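Local coordinates for putative glycoside hydrolase (Parabacteroides distasonis ATCC 8503, PDB 3GYC), which is a putative glycoside hydrolase of the cellulase-like family, probably cleaving sugar linkages with a TIM-barrel catalytic domain, although its substrate is not established, at residues 229-234 against 288-293; 262-267 against 310-315. All blocks are in the same frame, centred on the assembly; numbering follows the deposited sequence.

In the fold
Both contacts belong to the second half of a (beta/alpha)8 barrel, where helices 259-273 and 276-297 follow each other between the sixth strand, 231-232, and the seventh, 301-303. Contact 1 is buried and belongs to the barrel wall: it joins the sixth strand to helix 276-297 through a selenium atom and two polar aromatic rings. Contact 2, farther from the chain centre, joins helix 259-273 to the loop that follows strand 301-303, and it runs from a buried tyrosine to an exposed tryptophan with valines as partners. The centres of contact 1 and contact 2 are 28 Å apart. Neither has a polar bond between its own segments; the ends of Tyr231, His233 and Tyr312 are hydrogen-bonded outside them.

Contact 1 (229-234 against 288-293); sequences DLYEHH and ELMASV
Met290, modelled as selenomethionine, reaches strand 231-232 because its CG stands opposite the backbone nitrogen (chi1 -180°) and the chain then bends at both chi2 and chi3, which brings SE against His233 and swings CE to Tyr231. His233 likewise holds its CG away from its own nitrogen (chi1 -150°), so that the imidazole hangs on the helix side of the strand. The two halves of the methionine end thus divide their work. SE lies 3.9 Å from His233 CG and 4.0 Å from His233 CB, beside the root of the ring; its separation from the ring centroid is 4.3 Å, on a line 29° off the normal, an oblique sulfur-aromatic type of approach with selenium in the place of sulfur. CE comes nearest the tyrosine at Tyr231 CD2, at 3.9 Å, again obliquely. Tyr220 of helix 219-222 completes the aromatic group, stacking on the Tyr231 ring and meeting the His233 ring at a steep angle. This is the outer layer of the barrel: Tyr231 and His233 turn toward helix 276-297, which belongs to the crossover connecting strand 231-232 to its parallel neighbour 301-303. Glu232, between them, points away from that helix, and its OE1 accepts a 2.8 Å bond from His234 NE2. Hydrogen bonds at both imidazole nitrogens, His233 NE2 to the carbonyl of His214 and ND1 to the hydroxyl of Tyr220, should fix the ring's rotation beside the polarisable selenium. Dispersion probably carries the contact between 229-234 and 288-293, while a hydrogen bond from Tyr231 OH to Asn297 ties strand and helix farther along the same helix.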
loop_
_atom_site.group_PDB
_atom_site.type_symbol
_atom_site.label_atom_id
_atom_site.label_comp_id
_atom_site.label_asym_id
_atom_site.label_seq_id
_atom_site.Cartn_x
_atom_site.Cartn_y
_atom_site.Cartn_z
ATOM N N ASP A 229 14.592 1.197 5.049
ATOM C CA ASP A 229 15.120 2.241 4.135
ATOM C C ASP A 229 14.116 3.389 3.922
ATOM O O ASP A 229 14.480 4.471 3.451
ATOM C CB ASP A 229 15.485 1.619 2.781
ATOM C CG ASP A 229 16.707 0.684 2.849
ATOM O OD1 ASP A 229 17.613 0.946 3.703
ATOM O OD2 ASP A 229 16.807 -0.307 2.031
ATOM N N LEU A 230 12.843 3.097 4.187
ATOM C CA LEU A 230 11.738 4.035 4.077
ATOM C C LEU A 230 10.574 3.553 4.939
ATOM O O LEU A 230 10.566 2.412 5.397
ATOM C CB LEU A 230 11.255 4.176 2.635
ATOM C CG LEU A 230 10.771 2.945 1.894
ATOM C CD1 LEU A 230 9.503 3.196 1.052
ATOM C CD2 LEU A 230 11.889 2.333 1.027
ATOM N N TYR A 231 9.585 4.402 5.160
ATOM C CA TYR A 231 8.425 3.980 5.892
ATOM C C TYR A 231 7.238 4.114 4.927
ATOM O O TYR A 231 7.094 5.147 4.238
ATOM C CB TYR A 231 8.132 4.811 7.173
ATOM C CG TYR A 231 9.260 5.059 8.135
ATOM C CD1 TYR A 231 10.319 4.165 8.281
ATOM C CD2 TYR A 231 9.234 6.182 8.973
ATOM C CE1 TYR A 231 11.348 4.426 9.182
ATOM C CE2 TYR A 231 10.236 6.423 9.892
ATOM C CZ TYR A 231 11.274 5.538 10.003
ATOM O OH TYR A 231 12.258 5.807 10.892
ATOM N N GLU A 232 6.423 3.062 4.850
ATOM C CA GLU A 232 5.194 3.075 4.056
ATOM C C GLU A 232 4.116 2.978 5.124
ATOM O O GLU A 232 3.911 1.916 5.662
ATOM C CB GLU A 232 5.163 1.928 3.034
ATOM C CG GLU A 232 4.265 2.198 1.779
ATOM C CD GLU A 232 2.808 1.753 1.885
ATOM O OE1 GLU A 232 2.569 0.539 2.065
ATOM O OE2 GLU A 232 1.888 2.586 1.706
ATOM N N HIS A 233 3.469 4.096 5.470
ATOM C CA HIS A 233 2.546 4.113 6.574
ATOM C C HIS A 233 1.144 4.420 6.091
ATOM O O HIS A 233 0.934 5.335 5.301
ATOM C CB HIS A 233 2.978 5.090 7.664
ATOM C CG HIS A 233 2.522 4.654 9.018
ATOM N ND1 HIS A 233 3.281 3.822 9.811
ATOM C CD2 HIS A 233 1.339 4.816 9.655
ATOM C CE1 HIS A 233 2.602 3.537 10.909
ATOM N NE2 HIS A 233 1.418 4.121 10.834
ATOM N N HIS A 234 0.186 3.619 6.547
ATOM C CA HIS A 234 -1.195 3.764 6.113
ATOM C C HIS A 234 -1.930 4.651 7.111
ATOM O O HIS A 234 -1.852 4.416 8.308
ATOM C CB HIS A 234 -1.854 2.391 5.957
ATOM C CG HIS A 234 -1.114 1.476 5.020
ATOM N ND1 HIS A 234 -1.408 0.132 4.904
ATOM C CD2 HIS A 234 -0.074 1.711 4.175
ATOM C CE1 HIS A 234 -0.627 -0.406 3.977
ATOM N NE2 HIS A 234 0.217 0.519 3.546
ATOM N N GLU A 288 1.049 15.382 10.201
ATOM C CA GLU A 288 2.135 16.254 10.660
ATOM C C GLU A 288 3.034 15.503 11.640
ATOM O O GLU A 288 4.258 15.598 11.561
ATOM C CB GLU A 288 1.579 17.514 11.311
ATOM C CG GLU A 288 0.760 18.443 10.390
ATOM C CD GLU A 288 1.564 19.088 9.231
ATOM O OE1 GLU A 288 2.825 18.994 9.180
ATOM O OE2 GLU A 288 0.911 19.715 8.362
ATOM N N LEU A 289 2.420 14.747 12.555
ATOM C CA LEU A 289 3.160 13.928 13.525
ATOM C C LEU A 289 4.054 12.911 12.794
ATOM O O LEU A 289 5.257 12.784 13.100
ATOM C CB LEU A 289 2.199 13.226 14.493
ATOM C CG LEU A 289 2.828 12.326 15.572
ATOM C CD1 LEU A 289 3.845 13.050 16.480
ATOM C CD2 LEU A 289 1.729 11.680 16.393
HETATM N N MSE A 290 3.482 12.212 11.811
HETATM C CA MSE A 290 4.267 11.240 11.027
HETATM C C MSE A 290 5.461 11.920 10.359
HETATM O O MSE A 290 6.574 11.420 10.421
HETATM C CB MSE A 290 3.384 10.551 9.986
HETATM C CG MSE A 290 4.077 9.499 9.100
HETATM SE SE MSE A 290 4.575 7.854 10.019
HETATM C CE MSE A 290 6.385 8.255 10.630
ATOM N N ALA A 291 5.233 13.059 9.710
ATOM C CA ALA A 291 6.314 13.781 9.047
ATOM C C ALA A 291 7.422 14.124 10.052
ATOM O O ALA A 291 8.607 14.032 9.724
ATOM C CB ALA A 291 5.782 15.046 8.355
ATOM N N SER A 292 7.043 14.480 11.287
ATOM C CA SER A 292 8.011 14.843 12.317
ATOM C C SER A 292 8.922 13.722 12.710
ATOM O O SER A 292 10.101 13.927 12.974
ATOM C CB SER A 292 7.298 15.283 13.600
ATOM O OG SER A 292 6.997 16.647 13.519
ATOM N N VAL A 293 8.321 12.557 12.860
ATOM C CA VAL A 293 9.026 11.363 13.252
ATOM C C VAL A 293 9.969 10.975 12.117
ATOM O O VAL A 293 11.136 10.617 12.342
ATOM C CB VAL A 293 8.011 10.224 13.556
ATOM C CG1 VAL A 293 8.726 8.882 13.648
ATOM C CG2 VAL A 293 7.221 10.544 14.839
#

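Contact 2 (262-267 against 310-315); sequences KNVVKN and VDYKDW
Val264 and Val265, neighbours on helix 259-273, each meet one aromatic ring of the 310-315 loop, and the two rings receive them differently. Val264 turns toward the loop and brings CG1 to 4.0 Å from Tyr312 CE1, an approach slanted to the phenol and closest at that one ring carbon. The tyrosine leaves its backbone at an angle to the helix, yet a first torsion of -146°, some way off the staggered position opposite the backbone nitrogen, carries the end of the ring closer to it. Val265 instead meets the indole at its edge: CG2 lies near the ring plane, 4.1 Å from Trp315 CD1 on the pyrrole part, and the two side chains run at about a right angle. One face of that indole is occupied from within the loop by Lys313, whose CE sits 3.5 Å above the Trp315 plane, displaced toward the rim. The same lysine ties the loop to the helix a second time by a cation-pi contact with Tyr261, and its NZ is hydrogen-bonded to the carbonyl of Gln79. Tyr312 OH bonds to the Lys319 carbonyl and Trp320 meets the ring edge-to-face, which sets it against the start of helix 321-337, where it also touches Trp322 and Val323. The join therefore grades outward, from a buried valine-tyrosine pair to an exposed tryptophan that also touches a crystal neighbour. With plain van der Waals contact between the valines and the rings, it probably rests on close packing and dispersion, and the surrounding hydrogen bonds probably help position Tyr312 and Lys313.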
loop_
_atom_site.group_PDB
_atom_site.type_symbol
_atom_site.label_atom_id
_atom_site.label_comp_id
_atom_site.label_asym_id
_atom_site.label_seq_id
_atom_site.Cartn_x
_atom_site.Cartn_y
_atom_site.Cartn_z
ATOM N N LYS A 262 -24.190 -1.381 5.595
ATOM C CA LYS A 262 -25.482 -0.749 5.794
ATOM C C LYS A 262 -25.356 0.405 6.818
ATOM O O LYS A 262 -26.037 1.405 6.695
ATOM C CB LYS A 262 -26.547 -1.761 6.225
ATOM C CG LYS A 262 -27.035 -2.647 5.076
ATOM C CD LYS A 262 -27.996 -3.736 5.607
ATOM C CE LYS A 262 -28.523 -4.634 4.531
ATOM N NZ LYS A 262 -29.438 -3.949 3.575
ATOM N N ASN A 263 -24.497 0.244 7.811
ATOM C CA ASN A 263 -24.251 1.322 8.788
ATOM C C ASN A 263 -23.469 2.466 8.128
ATOM O O ASN A 263 -23.666 3.600 8.477
ATOM C CB ASN A 263 -23.474 0.797 9.984
ATOM C CG ASN A 263 -24.309 -0.054 10.871
ATOM O OD1 ASN A 263 -25.512 -0.024 10.779
ATOM N ND2 ASN A 263 -23.688 -0.817 11.728
ATOM N N VAL A 264 -22.584 2.158 7.187
ATOM C CA VAL A 264 -21.829 3.216 6.481
ATOM C C VAL A 264 -22.836 4.082 5.694
ATOM O O VAL A 264 -22.802 5.333 5.759
ATOM C CB VAL A 264 -20.707 2.640 5.572
ATOM C CG1 VAL A 264 -20.016 3.757 4.757
ATOM C CG2 VAL A 264 -19.681 1.909 6.417
ATOM N N VAL A 265 -23.767 3.427 5.000
ATOM C CA VAL A 265 -24.800 4.130 4.233
ATOM C C VAL A 265 -25.642 5.043 5.132
ATOM O O VAL A 265 -25.867 6.227 4.814
ATOM C CB VAL A 265 -25.728 3.141 3.438
ATOM C CG1 VAL A 265 -26.997 3.860 2.922
ATOM C CG2 VAL A 265 -24.942 2.444 2.277
ATOM N N LYS A 266 -26.058 4.507 6.277
ATOM C CA LYS A 266 -26.940 5.224 7.181
ATOM C C LYS A 266 -26.276 6.393 7.912
ATOM O O LYS A 266 -26.884 7.457 8.029
ATOM C CB LYS A 266 -27.526 4.259 8.211
ATOM C CG LYS A 266 -28.603 4.855 9.143
ATOM N N ASN A 267 -25.042 6.185 8.359
ATOM C CA ASN A 267 -24.342 7.105 9.242
ATOM C C ASN A 267 -23.050 7.789 8.870
ATOM O O ASN A 267 -22.747 8.809 9.446
ATOM C CB ASN A 267 -23.999 6.316 10.500
ATOM C CG ASN A 267 -25.189 5.680 11.094
ATOM O OD1 ASN A 267 -26.290 6.233 11.019
ATOM N ND2 ASN A 267 -25.012 4.489 11.653
ATOM N N VAL A 310 -11.390 3.749 5.332
ATOM C CA VAL A 310 -10.587 2.598 4.946
ATOM C C VAL A 310 -11.280 1.782 3.815
ATOM O O VAL A 310 -10.659 1.474 2.789
ATOM C CB VAL A 310 -10.277 1.684 6.169
ATOM C CG1 VAL A 310 -9.422 0.490 5.760
ATOM C CG2 VAL A 310 -9.571 2.490 7.222
ATOM N N ASP A 311 -12.558 1.486 3.999
ATOM C CA ASP A 311 -13.354 0.686 3.044
ATOM C C ASP A 311 -14.470 1.553 2.444
ATOM O O ASP A 311 -15.172 2.275 3.156
ATOM C CB ASP A 311 -14.002 -0.478 3.787
ATOM C CG ASP A 311 -12.992 -1.473 4.352
ATOM O OD1 ASP A 311 -11.858 -1.447 3.887
ATOM O OD2 ASP A 311 -13.378 -2.311 5.235
ATOM N N TYR A 312 -14.616 1.504 1.134
ATOM C CA TYR A 312 -15.660 2.226 0.438
ATOM C C TYR A 312 -15.785 1.581 -0.897
ATOM O O TYR A 312 -14.901 0.856 -1.304
ATOM C CB TYR A 312 -15.279 3.705 0.220
ATOM C CG TYR A 312 -16.498 4.651 0.299
ATOM C CD1 TYR A 312 -17.218 4.772 1.487
ATOM C CD2 TYR A 312 -16.894 5.439 -0.784
ATOM C CE1 TYR A 312 -18.297 5.675 1.633
ATOM C CE2 TYR A 312 -17.994 6.351 -0.662
ATOM C CZ TYR A 312 -18.712 6.448 0.564
ATOM O OH TYR A 312 -19.783 7.347 0.731
ATOM N N LYS A 313 -16.891 1.812 -1.571
ATOM C CA LYS A 313 -17.107 1.211 -2.882
ATOM C C LYS A 313 -18.229 1.934 -3.593
ATOM O O LYS A 313 -18.976 2.669 -2.982
ATOM C CB LYS A 313 -17.480 -0.284 -2.757
ATOM C CG LYS A 313 -18.714 -0.589 -1.941
ATOM C CD LYS A 313 -18.797 -2.091 -1.611
ATOM C CE LYS A 313 -20.007 -2.465 -0.799
ATOM N NZ LYS A 313 -20.057 -3.944 -0.524
ATOM N N ASP A 314 -18.316 1.723 -4.900
ATOM C CA ASP A 314 -19.452 2.182 -5.684
ATOM C C ASP A 314 -20.682 1.426 -5.172
ATOM O O ASP A 314 -20.706 0.199 -5.183
ATOM C CB ASP A 314 -19.239 1.849 -7.148
ATOM C CG ASP A 314 -18.116 2.649 -7.780
ATOM O OD1 ASP A 314 -17.835 3.798 -7.337
ATOM O OD2 ASP A 314 -17.542 2.129 -8.783
ATOM N N TRP A 315 -21.727 2.134 -4.782
ATOM C CA TRP A 315 -22.857 1.479 -4.145
ATOM C C TRP A 315 -24.035 2.423 -4.122
ATOM O O TRP A 315 -23.830 3.621 -4.142
ATOM C CB TRP A 315 -22.450 1.173 -2.712
ATOM C CG TRP A 315 -23.146 0.050 -2.041
ATOM C CD1 TRP A 315 -23.898 0.127 -0.912
ATOM C CD2 TRP A 315 -23.089 -1.351 -2.379
ATOM N NE1 TRP A 315 -24.341 -1.113 -0.545
ATOM C CE2 TRP A 315 -23.866 -2.040 -1.424
ATOM C CE3 TRP A 315 -22.476 -2.089 -3.394
ATOM C CZ2 TRP A 315 -24.026 -3.419 -1.446
ATOM C CZ3 TRP A 315 -22.654 -3.459 -3.418
ATOM C CH2 TRP A 315 -23.437 -4.113 -2.464
#